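Local coordinates for N-Acetyltransferase, PseH (Campylobacter jejuni subsp. jejuni PT14, PDB 4XPL), which catalyses the N-4 acetylation of a UDP-linked amino sugar from acetyl coenzyme A, the third step in making the pseudaminic acid that modifies flagellin, at residues I75-I80 / N104-Y109; C85-Y90 / N117-Y122. The protein carries 8 engineered substitutions. All coordinates share one frame; numbering follows the deposited sequence.

Interaction 1: residues I75-I80 / N104-Y109; sequences IDFVNI and NEIIKY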
ATOM      1  N   ILE A  75      -2.035   0.745   2.840  1.00 14.34           N
ATOM      2  CA  ILE A  75      -1.808   0.704   1.403  1.00 14.17           C
ATOM      3  C   ILE A  75      -0.904   1.835   0.970  1.00 14.41           C
ATOM      4  O   ILE A  75      -0.789   2.822   1.663  1.00 14.14           O
ATOM      5  CB  ILE A  75      -3.151   0.724   0.606  1.00 13.62           C
ATOM      6  CG1 ILE A  75      -3.941   2.006   0.854  1.00 15.67           C
ATOM      7  CG2 ILE A  75      -3.984  -0.522   0.931  1.00 12.40           C
ATOM      8  CD1 ILE A  75      -5.183   2.169  -0.076  1.00 16.22           C
ATOM      9  N   ASP A  76      -0.237   1.665  -0.172  1.00 14.84           N
ATOM     10  CA  ASP A  76       0.644   2.672  -0.651  1.00 16.27           C
ATOM     11  C   ASP A  76       0.703   2.707  -2.153  1.00 15.37           C
ATOM     12  O   ASP A  76       0.477   1.679  -2.865  1.00 14.65           O
ATOM     13  CB  ASP A  76       2.063   2.564  -0.051  1.00 17.64           C
ATOM     14  CG  ASP A  76       2.840   1.397  -0.571  1.00 21.99           C
ATOM     15  OD1 ASP A  76       3.520   1.549  -1.605  1.00 22.88           O
ATOM     16  OD2 ASP A  76       2.766   0.335   0.072  1.00 24.50           O
ATOM     17  N   PHE A  77       1.024   3.918  -2.613  1.00 15.64           N
ATOM     18  CA  PHE A  77       1.191   4.222  -4.020  1.00 16.83           C
ATOM     19  C   PHE A  77       2.510   4.971  -4.163  1.00 18.26           C
ATOM     20  O   PHE A  77       2.729   5.941  -3.462  1.00 18.52           O
ATOM     21  CB  PHE A  77       0.032   5.097  -4.489  1.00 16.87           C
ATOM     22  CG  PHE A  77      -1.320   4.554  -4.152  1.00 15.15           C
ATOM     23  CD1 PHE A  77      -1.934   4.866  -2.939  1.00 14.92           C
ATOM     24  CD2 PHE A  77      -2.015   3.785  -5.063  1.00 17.84           C
ATOM     25  CE1 PHE A  77      -3.178   4.363  -2.638  1.00 16.94           C
ATOM     26  CE2 PHE A  77      -3.268   3.327  -4.793  1.00 17.08           C
ATOM     27  CZ  PHE A  77      -3.862   3.590  -3.587  1.00 16.12           C
ATOM     28  N   VAL A  78       3.416   4.457  -4.997  1.00 19.13           N
ATOM     29  CA  VAL A  78       4.700   5.061  -5.200  1.00 20.61           C
ATOM     30  C   VAL A  78       4.959   5.167  -6.701  1.00 21.47           C
ATOM     31  O   VAL A  78       4.263   4.522  -7.529  1.00 21.27           O
ATOM     32  CB  VAL A  78       5.818   4.291  -4.428  1.00 21.92           C
ATOM     33  CG1 VAL A  78       5.442   4.193  -2.938  1.00 20.33           C
ATOM     34  CG2 VAL A  78       6.092   2.871  -5.014  1.00 22.94           C
ATOM     35  N   ASN A  79       5.922   6.018  -7.044  1.00 22.09           N
ATOM     36  CA  ASN A  79       6.251   6.336  -8.435  1.00 22.89           C
ATOM     37  C   ASN A  79       5.007   6.825  -9.158  1.00 21.11           C
ATOM     38  O   ASN A  79       4.729   6.437 -10.281  1.00 19.57           O
ATOM     39  CB  ASN A  79       6.839   5.128  -9.164  1.00 24.60           C
ATOM     40  CG  ASN A  79       8.138   4.644  -8.557  1.00 29.72           C
ATOM     41  OD1 ASN A  79       9.103   5.377  -8.463  1.00 33.87           O
ATOM     42  ND2 ASN A  79       8.160   3.387  -8.155  1.00 33.97           N
ATOM     43  N   ILE A  80       4.235   7.666  -8.486  1.00 20.10           N
ATOM     44  CA  ILE A  80       3.011   8.169  -9.067  1.00 20.12           C
ATOM     45  C   ILE A  80       3.340   9.156 -10.178  1.00 22.11           C
ATOM     46  O   ILE A  80       4.113  10.100  -9.980  1.00 23.48           O
ATOM     47  CB  ILE A  80       2.113   8.891  -8.050  1.00 19.50           C
ATOM     48  CG1 ILE A  80       1.754   7.964  -6.901  1.00 17.55           C
ATOM     49  CG2 ILE A  80       0.876   9.457  -8.765  1.00 20.71           C
ATOM     50  CD1 ILE A  80       1.111   8.690  -5.699  1.00 16.62           C
ATOM     51  N   ASN A 104      -9.516  -3.538  -3.171  1.00 16.57           N
ATOM     52  CA  ASN A 104     -10.602  -2.664  -3.620  1.00 16.85           C
ATOM     53  C   ASN A 104     -10.240  -1.199  -3.440  1.00 16.58           C
ATOM     54  O   ASN A 104     -10.496  -0.391  -4.327  1.00 16.90           O
ATOM     55  CB  ASN A 104     -11.927  -2.910  -2.853  1.00 17.26           C
ATOM     56  CG  ASN A 104     -12.594  -4.237  -3.212  1.00 19.60           C
ATOM     57  OD1 ASN A 104     -12.368  -4.818  -4.303  1.00 19.57           O
ATOM     58  ND2 ASN A 104     -13.412  -4.742  -2.273  1.00 17.93           N
ATOM     59  N   GLU A 105      -9.726  -0.846  -2.263  1.00 15.32           N
ATOM     60  CA  GLU A 105      -9.329   0.525  -1.991  1.00 15.15           C
ATOM     61  C   GLU A 105      -8.196   1.026  -2.877  1.00 14.06           C
ATOM     62  O   GLU A 105      -8.213   2.182  -3.316  1.00 13.83           O
ATOM     63  CB  GLU A 105      -8.935   0.700  -0.526  1.00 15.77           C
ATOM     64  CG  GLU A 105     -10.063   0.481   0.444  1.00 16.08           C
ATOM     65  CD  GLU A 105     -11.271   1.387   0.185  1.00 24.13           C
ATOM     66  OE1 GLU A 105     -11.076   2.612   0.072  1.00 24.93           O
ATOM     67  OE2 GLU A 105     -12.389   0.861   0.092  1.00 25.10           O
ATOM     68  N   ILE A 106      -7.209   0.175  -3.115  1.00 13.38           N
ATOM     69  CA  ILE A 106      -6.087   0.520  -3.976  1.00 13.39           C
ATOM     70  C   ILE A 106      -6.577   0.860  -5.379  1.00 13.65           C
ATOM     71  O   ILE A 106      -6.189   1.880  -5.946  1.00 14.78           O
ATOM     72  CB  ILE A 106      -5.033  -0.627  -4.058  1.00 14.08           C
ATOM     73  CG1 ILE A 106      -4.177  -0.660  -2.774  1.00 14.62           C
ATOM     74  CG2 ILE A 106      -4.108  -0.467  -5.316  1.00 13.51           C
ATOM     75  CD1 ILE A 106      -3.648  -1.998  -2.410  1.00 15.73           C
ATOM     76  N   ILE A 107      -7.400  -0.009  -5.951  1.00 13.12           N
ATOM     77  CA  ILE A 107      -7.867   0.164  -7.323  1.00 14.14           C
ATOM     78  C   ILE A 107      -8.784   1.377  -7.445  1.00 14.12           C
ATOM     79  O   ILE A 107      -8.611   2.221  -8.365  1.00 14.38           O
ATOM     80  CB  ILE A 107      -8.526  -1.158  -7.866  1.00 14.96           C
ATOM     81  CG1 ILE A 107      -7.485  -2.287  -7.872  1.00 13.80           C
ATOM     82  CG2 ILE A 107      -9.126  -0.937  -9.220  1.00 15.83           C
ATOM     83  CD1 ILE A 107      -8.030  -3.668  -8.126  1.00 14.73           C
ATOM     84  N   LYS A 108      -9.736   1.502  -6.518  1.00 14.67           N
ATOM     85  CA  LYS A 108     -10.599   2.664  -6.493  1.00 15.79           C
ATOM     86  C   LYS A 108      -9.801   3.967  -6.405  1.00 15.67           C
ATOM     87  O   LYS A 108      -9.994   4.886  -7.204  1.00 16.28           O
ATOM     88  CB  LYS A 108     -11.616   2.561  -5.336  1.00 16.44           C
ATOM     89  CG  LYS A 108     -12.627   3.691  -5.314  1.00 19.86           C
ATOM     90  CD  LYS A 108     -13.719   3.438  -4.238  1.00 24.31           C
ATOM     91  CE  LYS A 108     -14.743   4.579  -4.210  1.00 29.88           C
ATOM     92  NZ  LYS A 108     -15.953   4.248  -3.375  1.00 35.12           N
ATOM     93  N   TYR A 109      -8.893   4.046  -5.440  1.00 15.13           N
ATOM     94  CA  TYR A 109      -8.117   5.272  -5.248  1.00 15.17           C
ATOM     95  C   TYR A 109      -7.251   5.583  -6.463  1.00 14.39           C
ATOM     96  O   TYR A 109      -7.189   6.711  -6.932  1.00 14.43           O
ATOM     97  CB  TYR A 109      -7.225   5.184  -3.990  1.00 15.06           C
ATOM     98  CG  TYR A 109      -6.661   6.534  -3.629  1.00 14.03           C
ATOM     99  CD1 TYR A 109      -7.370   7.400  -2.830  1.00 15.53           C
ATOM    100  CD2 TYR A 109      -5.395   6.927  -4.065  1.00 15.35           C
ATOM    101  CE1 TYR A 109      -6.872   8.662  -2.504  1.00 16.44           C
ATOM    102  CE2 TYR A 109      -4.893   8.193  -3.750  1.00 16.62           C
ATOM    103  CZ  TYR A 109      -5.623   9.041  -2.959  1.00 18.21           C
ATOM    104  OH  TYR A 109      -5.124  10.286  -2.612  1.00 19.64           O
TER
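The backbone carbonyl oxygen Ile106 O meets the rim of the Phe77 ring in the plane of that ring, 3.5 Å from Phe77 CE2, with Phe77 CZ only slightly farther off. It is the polar point of an otherwise apolar seam in the GNAT fold, where helix 99-114 lies on the central sheet. The axes of segments 75-78 and 104-109 come within 9.1 Å of each other and are inclined at 36°, running in broadly the same direction. Ile106 CG2 lies 3.9 Å from the same Phe77 CE2. Tyr109 comes over one face of the same ring: with its CG anti to the backbone N (chi1 -168°), its CD2 sits 3.7 Å from Phe77 CE1, the two ring planes tilted by 36°. Phe77 is thus bordered by one turn of helix, and Tyr109 in turn meets Phe63 edge-to-face on strand 61-67. At the other end of the seam, Ile75 and Ile106 lie alongside one another and point opposite ways, Ile75 CG2 3.7 Å from Ile106 CD1. Glu105 contributes its aliphatic root alone: its carboxylate leaves the strand behind, while CB stands 4.1 Å from Ile75 CD1.

Interaction 2: residues C85-Y90 / N117-Y122; sequences CEFGLY and NTLKAY. With ACO (acetyl coenzyme *a), chain B.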
ATOM      1  N   CYS A  85       1.027   4.233 -11.539  1.00 19.03           N
ATOM      2  CA  CYS A  85       1.675   4.150 -10.242  1.00 19.46           C
ATOM      3  C   CYS A  85       2.004   2.708  -9.878  1.00 19.82           C
ATOM      4  O   CYS A  85       1.485   1.769 -10.504  1.00 20.36           O
ATOM      5  CB  CYS A  85       0.815   4.804  -9.158  1.00 19.25           C
ATOM      6  SG  CYS A  85      -0.688   3.909  -8.718  1.00 20.58           S
ATOM      7  N   GLU A  86       2.893   2.541  -8.910  1.00 20.72           N
ATOM      8  CA  GLU A  86       3.153   1.250  -8.297  1.00 21.70           C
ATOM      9  C   GLU A  86       2.420   1.271  -6.988  1.00 20.45           C
ATOM     10  O   GLU A  86       2.176   2.329  -6.454  1.00 20.99           O
ATOM     11  CB  GLU A  86       4.634   1.065  -8.004  1.00 23.27           C
ATOM     12  CG  GLU A  86       5.467   1.080  -9.212  1.00 28.49           C
ATOM     13  CD  GLU A  86       6.935   0.813  -8.903  1.00 37.08           C
ATOM     14  OE1 GLU A  86       7.398   1.116  -7.769  1.00 40.86           O
ATOM     15  OE2 GLU A  86       7.627   0.285  -9.789  1.00 40.22           O
ATOM     16  N   PHE A  87       2.087   0.101  -6.475  1.00 18.56           N
ATOM     17  CA  PHE A  87       1.390   0.012  -5.220  1.00 16.03           C
ATOM     18  C   PHE A  87       1.903  -1.126  -4.373  1.00 15.14           C
ATOM     19  O   PHE A  87       2.546  -2.074  -4.858  1.00 15.05           O
ATOM     20  CB  PHE A  87      -0.127  -0.161  -5.430  1.00 16.00           C
ATOM     21  CG  PHE A  87      -0.521  -1.522  -5.896  1.00 17.46           C
ATOM     22  CD1 PHE A  87      -0.596  -1.808  -7.239  1.00 18.20           C
ATOM     23  CD2 PHE A  87      -0.791  -2.525  -4.984  1.00 16.75           C
ATOM     24  CE1 PHE A  87      -0.939  -3.047  -7.680  1.00 20.25           C
ATOM     25  CE2 PHE A  87      -1.131  -3.789  -5.416  1.00 19.09           C
ATOM     26  CZ  PHE A  87      -1.214  -4.055  -6.758  1.00 22.08           C
ATOM     27  N   GLY A  88       1.552  -1.025  -3.100  1.00 14.85           N
ATOM     28  CA  GLY A  88       1.843  -2.032  -2.103  1.00 15.80           C
ATOM     29  C   GLY A  88       0.718  -2.070  -1.079  1.00 15.02           C
ATOM     30  O   GLY A  88      -0.117  -1.152  -1.001  1.00 13.23           O
ATOM     31  N   LEU A  89       0.666  -3.167  -0.329  1.00 16.32           N
ATOM     32  CA  LEU A  89      -0.369  -3.345   0.712  1.00 16.21           C
ATOM     33  C   LEU A  89       0.181  -4.244   1.801  1.00 17.20           C
ATOM     34  O   LEU A  89       1.118  -5.039   1.563  1.00 18.26           O
ATOM     35  CB  LEU A  89      -1.642  -3.932   0.116  1.00 16.56           C
ATOM     36  CG  LEU A  89      -1.711  -5.399  -0.289  1.00 18.87           C
ATOM     37  CD1 LEU A  89      -3.136  -5.930  -0.474  1.00 20.27           C
ATOM     38  CD2 LEU A  89      -0.896  -5.602  -1.541  1.00 23.90           C
ATOM     39  N   TYR A  90      -0.353  -4.070   2.995  1.00 16.55           N
ATOM     40  CA  TYR A  90       0.079  -4.819   4.141  1.00 17.99           C
ATOM     41  C   TYR A  90      -1.103  -4.973   5.097  1.00 16.80           C
ATOM     42  O   TYR A  90      -1.629  -3.968   5.595  1.00 15.12           O
ATOM     43  CB  TYR A  90       1.280  -4.104   4.791  1.00 19.18           C
ATOM     44  CG  TYR A  90       2.094  -4.980   5.699  1.00 25.71           C
ATOM     45  CD1 TYR A  90       1.686  -5.228   6.993  1.00 30.86           C
ATOM     46  CD2 TYR A  90       3.290  -5.555   5.270  1.00 31.67           C
ATOM     47  CE1 TYR A  90       2.419  -6.037   7.845  1.00 33.60           C
ATOM     48  CE2 TYR A  90       4.039  -6.372   6.128  1.00 35.24           C
ATOM     49  CZ  TYR A  90       3.581  -6.605   7.417  1.00 36.26           C
ATOM     50  OH  TYR A  90       4.289  -7.397   8.294  1.00 41.40           O
ATOM     51  N   ASN A 117      -4.149   5.422 -15.566  1.00 28.36           N
ATOM     52  CA  ASN A 117      -4.690   4.341 -16.383  1.00 30.09           C
ATOM     53  C   ASN A 117      -4.090   2.977 -16.063  1.00 28.62           C
ATOM     54  O   ASN A 117      -4.743   1.952 -16.333  1.00 30.54           O
ATOM     55  CB  ASN A 117      -4.501   4.606 -17.866  1.00 32.47           C
ATOM     56  CG  ASN A 117      -5.314   3.632 -18.722  1.00 38.18           C
ATOM     57  OD1 ASN A 117      -6.478   3.318 -18.389  1.00 42.89           O
ATOM     58  ND2 ASN A 117      -4.694   3.095 -19.776  1.00 39.74           N
ATOM     59  N   THR A 118      -2.853   2.956 -15.560  1.00 29.90           N
ATOM     60  CA  THR A 118      -2.152   1.702 -15.279  1.00 26.67           C
ATOM     61  C   THR A 118      -1.674   1.606 -13.812  1.00 25.08           C
ATOM     62  O   THR A 118      -0.958   2.478 -13.325  1.00 25.15           O
ATOM     63  CB  THR A 118      -0.956   1.535 -16.246  1.00 27.65           C
ATOM     64  OG1 THR A 118      -1.424   1.693 -17.593  1.00 27.73           O
ATOM     65  CG2 THR A 118      -0.287   0.157 -16.095  1.00 26.22           C
ATOM     66  N   LEU A 119      -2.069   0.518 -13.155  1.00 22.83           N
ATOM     67  CA  LEU A 119      -1.617   0.127 -11.824  1.00 21.97           C
ATOM     68  C   LEU A 119      -0.621  -0.992 -11.950  1.00 20.02           C
ATOM     69  O   LEU A 119      -0.907  -2.016 -12.580  1.00 21.00           O
ATOM     70  CB  LEU A 119      -2.791  -0.378 -10.966  1.00 21.70           C
ATOM     71  CG  LEU A 119      -3.280   0.383  -9.765  1.00 26.39           C
ATOM     72  CD1 LEU A 119      -4.333  -0.503  -9.063  1.00 23.66           C
ATOM     73  CD2 LEU A 119      -2.186   0.839  -8.761  1.00 26.14           C
ATOM     74  N   LYS A 120       0.542  -0.827 -11.336  1.00 18.90           N
ATOM     75  CA  LYS A 120       1.615  -1.804 -11.433  1.00 18.84           C
ATOM     76  C   LYS A 120       2.116  -2.232 -10.052  1.00 18.73           C
ATOM     77  O   LYS A 120       2.046  -1.485  -9.064  1.00 19.27           O
ATOM     78  CB  LYS A 120       2.792  -1.227 -12.240  1.00 20.32           C
ATOM     79  CG  LYS A 120       2.398  -0.645 -13.608  1.00 23.38           C
ATOM     80  CD  LYS A 120       3.598   0.008 -14.307  1.00 31.12           C
ATOM     81  CE  LYS A 120       3.982   1.314 -13.625  1.00 35.13           C
ATOM     82  NZ  LYS A 120       5.353   1.744 -13.940  1.00 40.30           N
ATOM     83  N   ALA A 121       2.630  -3.441  -9.984  1.00 17.90           N
ATOM     84  CA  ALA A 121       3.306  -3.902  -8.780  1.00 19.79           C
ATOM     85  C   ALA A 121       4.357  -4.910  -9.160  1.00 20.51           C
ATOM     86  O   ALA A 121       4.354  -5.442 -10.263  1.00 19.80           O
ATOM     87  CB  ALA A 121       2.315  -4.529  -7.785  1.00 18.45           C
ATOM     88  N   TYR A 122       5.250  -5.186  -8.217  1.00 23.69           N
ATOM     89  CA  TYR A 122       6.153  -6.322  -8.327  1.00 25.68           C
ATOM     90  C   TYR A 122       6.222  -7.014  -6.970  1.00 26.69           C
ATOM     91  O   TYR A 122       6.080  -6.371  -5.924  1.00 26.65           O
ATOM     92  CB  TYR A 122       7.537  -5.909  -8.808  1.00 27.79           C
ATOM     93  CG  TYR A 122       8.229  -4.902  -7.939  1.00 33.85           C
ATOM     94  CD1 TYR A 122       7.884  -3.555  -8.008  1.00 37.28           C
ATOM     95  CD2 TYR A 122       9.237  -5.284  -7.049  1.00 40.32           C
ATOM     96  CE1 TYR A 122       8.505  -2.610  -7.213  1.00 41.25           C
ATOM     97  CE2 TYR A 122       9.871  -4.342  -6.233  1.00 45.05           C
ATOM     98  CZ  TYR A 122       9.495  -3.001  -6.327  1.00 46.15           C
ATOM     99  OH  TYR A 122      10.106  -2.042  -5.546  1.00 52.49           O
TER
HETATM  100  N1A ACO B 701      -1.343 -20.399  -3.381  1.00 67.60           N
HETATM  101  C2A ACO B 701      -2.432 -19.768  -3.871  1.00 67.57           C
HETATM  102  N3A ACO B 701      -3.273 -19.059  -3.088  1.00 66.37           N
HETATM  103  C4A ACO B 701      -3.075 -18.932  -1.745  1.00 64.95           C
HETATM  104  C5A ACO B 701      -1.905 -19.584  -1.140  1.00 65.73           C
HETATM  105  C6A ACO B 701      -1.021 -20.355  -2.062  1.00 67.55           C
HETATM  106  N6A ACO B 701       0.082 -21.005  -1.610  1.00 68.64           N
HETATM  107  N7A ACO B 701      -1.957 -19.300   0.181  1.00 64.73           N
HETATM  108  C8A ACO B 701      -3.061 -18.532   0.405  1.00 63.42           C
HETATM  109  N9A ACO B 701      -3.726 -18.310  -0.751  1.00 62.66           N
HETATM  110  C1B ACO B 701      -4.974 -17.513  -0.970  1.00 59.84           C
HETATM  111  C2B ACO B 701      -5.995 -17.620   0.157  1.00 58.65           C
HETATM  112  O2B ACO B 701      -6.733 -18.844   0.092  1.00 58.45           O
HETATM  113  C3B ACO B 701      -6.848 -16.403  -0.126  1.00 57.39           C
HETATM  114  O3B ACO B 701      -7.811 -16.759  -1.118  1.00 57.96           O
HETATM  115  P3B ACO B 701      -9.139 -15.898  -1.447  1.00 59.80           P
HETATM  116  O7A ACO B 701      -8.645 -14.535  -1.921  1.00 59.57           O
HETATM  117  O8A ACO B 701      -9.770 -16.700  -2.563  1.00 59.05           O
HETATM  118  O9A ACO B 701      -9.941 -15.879  -0.160  1.00 57.02           O
HETATM  119  C4B ACO B 701      -5.858 -15.361  -0.648  1.00 55.42           C
HETATM  120  O4B ACO B 701      -4.718 -16.101  -1.112  1.00 58.00           O
HETATM  121  C5B ACO B 701      -5.465 -14.345   0.431  1.00 51.67           C
HETATM  122  O5B ACO B 701      -5.072 -15.008   1.644  1.00 45.58           O
HETATM  123  P1A ACO B 701      -5.444 -14.479   3.130  1.00 39.91           P
HETATM  124  O1A ACO B 701      -4.823 -15.379   4.163  1.00 39.09           O
HETATM  125  O2A ACO B 701      -6.920 -14.147   3.195  1.00 39.48           O
HETATM  126  O3A ACO B 701      -4.524 -13.171   3.306  1.00 36.73           O
HETATM  127  P2A ACO B 701      -5.085 -11.680   3.308  1.00 31.00           P
HETATM  128  O4A ACO B 701      -6.091 -11.517   2.198  1.00 34.37           O
HETATM  129  O5A ACO B 701      -5.527 -11.388   4.727  1.00 35.17           O
HETATM  130  O6A ACO B 701      -3.741 -10.812   3.093  1.00 31.86           O
HETATM  131  CBP ACO B 701      -1.835  -9.870   2.085  1.00 26.93           C
HETATM  132  CCP ACO B 701      -2.954 -10.866   1.906  1.00 27.76           C
HETATM  133  CDP ACO B 701      -2.467  -8.461   2.280  1.00 24.84           C
HETATM  134  CEP ACO B 701      -0.938  -9.898   0.840  1.00 22.83           C
HETATM  135  CAP ACO B 701      -1.046 -10.307   3.330  1.00 26.27           C
HETATM  136  OAP ACO B 701      -0.557 -11.662   3.173  1.00 27.21           O
HETATM  137  C9P ACO B 701       0.110  -9.408   3.630  1.00 27.03           C
HETATM  138  O9P ACO B 701      -0.058  -8.308   4.159  1.00 22.88           O
HETATM  139  N8P ACO B 701       1.318  -9.893   3.327  1.00 26.94           N
HETATM  140  C7P ACO B 701       2.542  -9.170   3.653  1.00 26.78           C
HETATM  141  C6P ACO B 701       2.689  -7.902   2.800  1.00 26.99           C
HETATM  142  C5P ACO B 701       2.741  -8.229   1.320  1.00 28.75           C
HETATM  143  O5P ACO B 701       3.318  -9.242   0.909  1.00 26.83           O
HETATM  144  N4P ACO B 701       2.188  -7.349   0.484  1.00 26.21           N
HETATM  145  C3P ACO B 701       2.414  -7.463  -0.967  1.00 29.20           C
HETATM  146  C2P ACO B 701       3.758  -6.807  -1.357  1.00 28.92           C
HETATM  147  S1P ACO B 701       3.592  -5.057  -1.083  1.00 30.93           S
HETATM  148  C   ACO B 701       4.377  -4.719   0.346  1.00 31.64           C
HETATM  149  O   ACO B 701       4.888  -5.629   1.011  1.00 32.36           O
HETATM  150  CH3 ACO B 701       4.399  -3.281   0.801  1.00 32.72           C
HETATM  151  O   HOH W   1       4.875  -2.836  -6.211  1.00 24.25           O
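Two parallel strands that pair at Cys85-Leu119 and Glu86-Lys120 part company just beyond Phe87 and Lys120, their short axes inclined at 53°. This V-shaped opening between adjacent parallel strands is the hallmark of the GNAT fold, and acetyl coenzyme A is bound at it. The last direct bond runs from Phe87 N to Lys120 O (3.0 Å), an oxygen that also receives a CA-H...O contact from Glu86. Beyond this bond a water bridges the strands, donating to Phe87 O at 2.8 Å and accepting from Tyr122 N at 3.1 Å. Past it, Leu89 O accepts the pantetheine amide N4P at 2.8 Å instead of a strand neighbour, while Gly88 CA rests against the thioester sulfur S1P and Tyr90 CD2 against C6P. On the closed side, Lys120 N bonds to Cys85 O (2.9 Å), and Cys85 N to Thr118 O.

The face bearing Cys85 and Leu119 is tightly packed, Leu119 CD2 wedging between Cys85 SG and Phe87 CD1, 3.4 Å from each. A chi1 of 74° sets Phe87 CG over its own backbone, flanked by N and C, and brings the ring toward strand 118-122; Ala121 CB then sits over one face as a CH-pi contact, 25° off the ring normal. On the face that carries Glu86 and Lys120, Glu86 OE1 approaches the edge of the Tyr122 ring in its plane.

Strands 84-91 and 118-124 are joined through helix 99-114 as a beta-alpha-beta unit. Ile106 and Ala110 of that helix pack on Leu119, Tyr134 of helix 128-136 meets Phe87 edge-to-face, and strand 70-78 borders strand 84-91 on its antiparallel side.

Overall arrangement
The centres of the two contacts lie about 6 Å apart in a single GNAT domain, and their segments alternate along the chain: 75-80, 85-90, 104-109, 117-122. Strands 70-78 and 84-91 are antiparallel neighbours in the mixed seven-stranded sheet, probably hydrogen-bonded from Glu86 N to Val78 O and from Gly88 N to Asp76 O. Interaction 1 places helix 99-114 against the first of these strands; interaction 2 closes the beta-alpha-beta unit that this helix connects. Ile106 links them, packing also on Phe87, Leu89 and Leu119. The helix thus packs on strand 70-78 and on both splayed strands, whose opening holds the acetyl donor, with Asp76 touching acetyl coenzyme A from the neighbouring strand.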